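Local coordinates for protein cytochrome P450 (Picrophilus torridus, PDB 2RFB) that binds a heme and probably works as a monooxygenase, inserting one atom of molecular oxygen into its substrates, at residues P6-D10 against G11-V15; W124-I128 against I129-R133. All coordinates share one frame; numbering follows the deposited sequence.

Contact 1: P6-D10 against G11-V15; sequences PVHYD and GAWHV
Val7 and His14 pair through their backbones, Val7 N giving a bond to His14 O at 3.0 Å and His14 N answering to Val7 O. With Tyr9 N bonded to Ala12 O, this makes a beta hairpin with a two-residue loop, Asp10-Gly11, in a type I' turn whose Ala12 N to Tyr9 O bond is weak. Aromatic contacts line both faces. On one, Tyr9 CG sits between its backbone N and carbonyl carbon (chi1 73°), which lays the phenol over the His14 imidazole as an offset stack, centroids 4.1 Å apart and planes 15° from parallel. On the other, the His8 ring points its CD2 edge at the Trp13 five-membered ring, T-shaped at 77°, while His8 CB lies over the Trp13 six-membered ring. Pro6 CB touches Trp13 CE3 at 4.1 Å. His14 NE2 donates in its ring plane to Tyr9 O at 3.0 Å, and ND1 bonds to Tyr260 OH. A leucine in place of this imidazole would probably leave Tyr260 OH without this partner, Tyr9 O with the weak turn bond, and the phenol without its flat neighbour. Bonded at both nitrogens, the imidazole is fixed in rotation, with a proton on NE2.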
# COMPACT_ATOMS: atom_id res chain seq x y z
N PRO A 6 7.91 24.40 -3.31
CA PRO A 6 7.94 23.55 -4.51
C PRO A 6 9.05 23.93 -5.47
O PRO A 6 9.22 25.09 -5.76
CB PRO A 6 6.60 23.86 -5.18
CG PRO A 6 5.73 24.23 -4.06
CD PRO A 6 6.62 25.11 -3.22
N VAL A 7 9.81 22.96 -5.94
CA VAL A 7 10.79 23.24 -6.96
C VAL A 7 10.52 22.49 -8.26
O VAL A 7 9.94 21.38 -8.28
CB VAL A 7 12.23 22.96 -6.47
CG1 VAL A 7 12.58 23.82 -5.25
CG2 VAL A 7 12.46 21.47 -6.21
N HIS A 8 10.94 23.10 -9.35
CA HIS A 8 10.78 22.49 -10.66
C HIS A 8 12.13 22.03 -11.20
O HIS A 8 13.02 22.85 -11.42
CB HIS A 8 10.17 23.50 -11.67
CG HIS A 8 9.71 22.84 -12.93
ND1 HIS A 8 10.56 22.56 -13.98
CD2 HIS A 8 8.50 22.34 -13.29
CE1 HIS A 8 9.89 21.94 -14.93
NE2 HIS A 8 8.64 21.80 -14.54
N TYR A 9 12.27 20.71 -11.39
CA TYR A 9 13.39 20.11 -12.13
C TYR A 9 13.02 18.72 -12.64
O TYR A 9 12.11 18.07 -12.10
CB TYR A 9 14.68 20.04 -11.28
CG TYR A 9 14.70 18.99 -10.17
CD1 TYR A 9 15.35 17.74 -10.34
CD2 TYR A 9 14.09 19.24 -8.95
CE1 TYR A 9 15.39 16.78 -9.30
CE2 TYR A 9 14.11 18.30 -7.91
CZ TYR A 9 14.75 17.09 -8.09
OH TYR A 9 14.70 16.20 -7.02
N ASP A 10 13.77 18.24 -13.65
CA ASP A 10 13.49 16.97 -14.34
C ASP A 10 12.05 16.83 -14.86
O ASP A 10 11.44 15.78 -14.69
CB ASP A 10 13.85 15.77 -13.45
CG ASP A 10 15.35 15.66 -13.21
OD1 ASP A 10 15.82 14.64 -12.64
OD2 ASP A 10 16.07 16.59 -13.62
N GLY A 11 11.52 17.89 -15.47
CA GLY A 11 10.14 17.90 -15.98
C GLY A 11 8.93 17.87 -15.00
O GLY A 11 7.78 17.77 -15.47
N ALA A 12 9.16 17.96 -13.68
CA ALA A 12 8.07 18.00 -12.72
C ALA A 12 8.32 18.99 -11.56
O ALA A 12 9.44 19.37 -11.29
CB ALA A 12 7.80 16.58 -12.14
N TRP A 13 7.24 19.37 -10.88
CA TRP A 13 7.32 20.19 -9.70
C TRP A 13 7.54 19.17 -8.67
O TRP A 13 6.98 18.11 -8.78
CB TRP A 13 6.03 20.96 -9.43
CG TRP A 13 5.84 22.16 -10.33
CD1 TRP A 13 5.09 22.22 -11.47
CD2 TRP A 13 6.41 23.48 -10.16
NE1 TRP A 13 5.18 23.48 -12.04
CE2 TRP A 13 5.97 24.27 -11.25
CE3 TRP A 13 7.24 24.06 -9.19
CZ2 TRP A 13 6.34 25.60 -11.40
CZ3 TRP A 13 7.62 25.38 -9.35
CH2 TRP A 13 7.15 26.15 -10.43
N HIS A 14 8.38 19.46 -7.67
CA HIS A 14 8.44 18.62 -6.47
C HIS A 14 7.89 19.34 -5.25
O HIS A 14 8.22 20.53 -5.02
CB HIS A 14 9.87 18.13 -6.25
CG HIS A 14 10.44 17.51 -7.48
ND1 HIS A 14 10.69 16.15 -7.59
CD2 HIS A 14 10.74 18.05 -8.69
CE1 HIS A 14 11.17 15.90 -8.80
NE2 HIS A 14 11.20 17.03 -9.48
N VAL A 15 7.01 18.65 -4.53
CA VAL A 15 6.22 19.25 -3.44
C VAL A 15 6.46 18.50 -2.18
O VAL A 15 6.25 17.27 -2.11
CB VAL A 15 4.72 19.24 -3.79
CG1 VAL A 15 3.86 19.79 -2.64
CG2 VAL A 15 4.50 20.10 -5.06

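Contact 2: W124-I128 against I129-R133; sequences WSDYI and IGNKR
Tyr127 and Lys132 meet because Tyr127 CG stands anti to its own carbonyl carbon (chi1 -76°), which swings the ring back toward the chain emerging from the helix, and because a bend at chi2 (-138°) lays Lys132 CD over that ring; the bend at chi4 sets only the direction of NZ beyond it. The setting is the C-terminal end of helix 118-129, where Gly130 leaves the helix with positive phi, a backbone shape at which a CB would be jammed against the preceding carbonyl oxygen. By helix order, with 136-153 next as the probable G helix, then short 159-164 and the long helix 175-206, this is probably the end of the F helix and the start of the F-G loop. In P450s that region covers the distal heme pocket, consistent with the Ile129 side chain lying about 10 Å from the heme. Lys132 CD makes a CH-pi contact with the Tyr127 ring, 4.1 Å from the centroid, and CB packs beside Tyr127 CD2 at 3.9 Å. Both Tyr127 OH and Lys132 NZ turn to Asp134 OD2, each by a weak interaction. Backbone bonds at the helix end are shared: Ser125 O takes Ile129 N at 3.0 Å, nearly straight, and also Ile128 N. Asp126 O accepts Lys132 N at 3.1 Å from above the carbonyl plane, plus a weak bond from Gly130 N, whose other weak bond goes to Tyr127 O. Ile129 CG2 lies 3.2 Å from Ser125 O, and its side chain touches Asn190 of helix 175-206. Tyr127 reaches Asn136 and Val140 of helix 136-153, so the turn touches both helices. Carboxylate and amide planes stand 90° apart where Asn131 ND2 comes down on Asp126 OD1 from above the carboxylate plane at 3.1 Å.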
# COMPACT_ATOMS: atom_id res chain seq x y z
N TRP A 124 1.72 -16.01 -9.72
CA TRP A 124 1.26 -14.88 -10.50
C TRP A 124 1.39 -13.60 -9.72
O TRP A 124 1.96 -12.61 -10.19
CB TRP A 124 -0.18 -15.12 -10.91
CG TRP A 124 -0.77 -14.09 -11.80
CD1 TRP A 124 -0.45 -13.85 -13.10
CD2 TRP A 124 -1.82 -13.18 -11.47
NE1 TRP A 124 -1.24 -12.84 -13.61
CE2 TRP A 124 -2.10 -12.43 -12.63
CE3 TRP A 124 -2.57 -12.96 -10.31
CZ2 TRP A 124 -3.08 -11.45 -12.66
CZ3 TRP A 124 -3.54 -12.02 -10.36
CH2 TRP A 124 -3.79 -11.25 -11.52
N SER A 125 0.86 -13.58 -8.51
CA SER A 125 1.04 -12.41 -7.64
C SER A 125 2.54 -11.92 -7.53
O SER A 125 2.82 -10.74 -7.72
CB SER A 125 0.44 -12.68 -6.26
OG SER A 125 0.91 -11.72 -5.32
N ASP A 126 3.48 -12.82 -7.30
CA ASP A 126 4.90 -12.45 -7.32
C ASP A 126 5.38 -11.79 -8.62
O ASP A 126 6.05 -10.75 -8.59
CB ASP A 126 5.78 -13.66 -7.04
CG ASP A 126 6.23 -13.75 -5.61
OD1 ASP A 126 5.95 -12.81 -4.80
OD2 ASP A 126 6.88 -14.79 -5.31
N TYR A 127 5.06 -12.39 -9.76
CA TYR A 127 5.38 -11.75 -11.02
C TYR A 127 4.81 -10.35 -11.18
O TYR A 127 5.44 -9.48 -11.79
CB TYR A 127 4.87 -12.59 -12.18
CG TYR A 127 5.70 -13.82 -12.48
CD1 TYR A 127 5.28 -15.08 -12.09
CD2 TYR A 127 6.91 -13.71 -13.15
CE1 TYR A 127 6.01 -16.20 -12.39
CE2 TYR A 127 7.67 -14.84 -13.45
CZ TYR A 127 7.21 -16.08 -13.06
OH TYR A 127 7.95 -17.18 -13.33
N ILE A 128 3.62 -10.14 -10.65
CA ILE A 128 2.78 -9.02 -11.08
C ILE A 128 3.07 -7.81 -10.21
O ILE A 128 3.08 -6.68 -10.69
CB ILE A 128 1.25 -9.50 -11.13
CG1 ILE A 128 0.82 -9.87 -12.56
CG2 ILE A 128 0.25 -8.59 -10.41
CD1 ILE A 128 0.85 -8.71 -13.58
N ILE A 129 3.33 -8.05 -8.92
CA ILE A 129 3.76 -7.01 -8.02
C ILE A 129 5.24 -6.70 -8.29
O ILE A 129 5.77 -5.71 -7.81
CB ILE A 129 3.57 -7.39 -6.53
CG1 ILE A 129 4.63 -8.38 -6.03
CG2 ILE A 129 2.20 -7.92 -6.28
CD1 ILE A 129 4.46 -8.81 -4.57
N GLY A 130 5.89 -7.57 -9.06
CA GLY A 130 7.30 -7.38 -9.41
C GLY A 130 8.36 -8.14 -8.60
O GLY A 130 9.54 -8.05 -8.93
N ASN A 131 7.95 -8.89 -7.57
CA ASN A 131 8.85 -9.73 -6.77
C ASN A 131 9.58 -10.84 -7.57
O ASN A 131 10.57 -11.40 -7.10
CB ASN A 131 8.04 -10.37 -5.64
CG ASN A 131 8.81 -10.51 -4.31
OD1 ASN A 131 9.97 -10.04 -4.16
ND2 ASN A 131 8.16 -11.14 -3.33
N LYS A 132 9.09 -11.14 -8.78
CA LYS A 132 9.68 -12.13 -9.72
C LYS A 132 9.71 -11.58 -11.15
O LYS A 132 8.88 -10.73 -11.51
CB LYS A 132 8.86 -13.44 -9.75
CG LYS A 132 9.51 -14.65 -9.10
CD LYS A 132 9.30 -15.92 -9.94
CE LYS A 132 9.86 -17.14 -9.23
NZ LYS A 132 10.55 -18.08 -10.16
N ARG A 133 10.64 -12.09 -11.96
CA ARG A 133 10.76 -11.74 -13.39
C ARG A 133 11.47 -12.90 -14.09
O ARG A 133 12.52 -13.35 -13.61
CB ARG A 133 11.52 -10.43 -13.58
CG ARG A 133 12.91 -10.43 -12.93
CD ARG A 133 13.20 -9.22 -11.98
NE ARG A 133 14.54 -9.33 -11.37
CZ ARG A 133 15.61 -9.91 -11.94
NH1 ARG A 133 15.53 -10.44 -13.16
NH2 ARG A 133 16.77 -9.96 -11.29

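In the fold
From the N terminus the chain first makes contact 1, a hairpin in which strand 7-9 turns directly into strand 12-15. Strand 12-15 is the middle of a three-stranded sheet and runs parallel to 256-259, so this early hairpin is joined to a much later part of the chain, while Pro6 and Val15 rest on helix 18-26. Contact 2 comes later and closes the short turn from helix 118-129 toward helix 136-153, with helix 175-206 alongside. The two are local and in series; neither nests in nor crosses the other. Their centres lie 31 Å apart and their nearest atoms about 22 Å, placing one in the peripheral sheet and the other in the helical body around the heme.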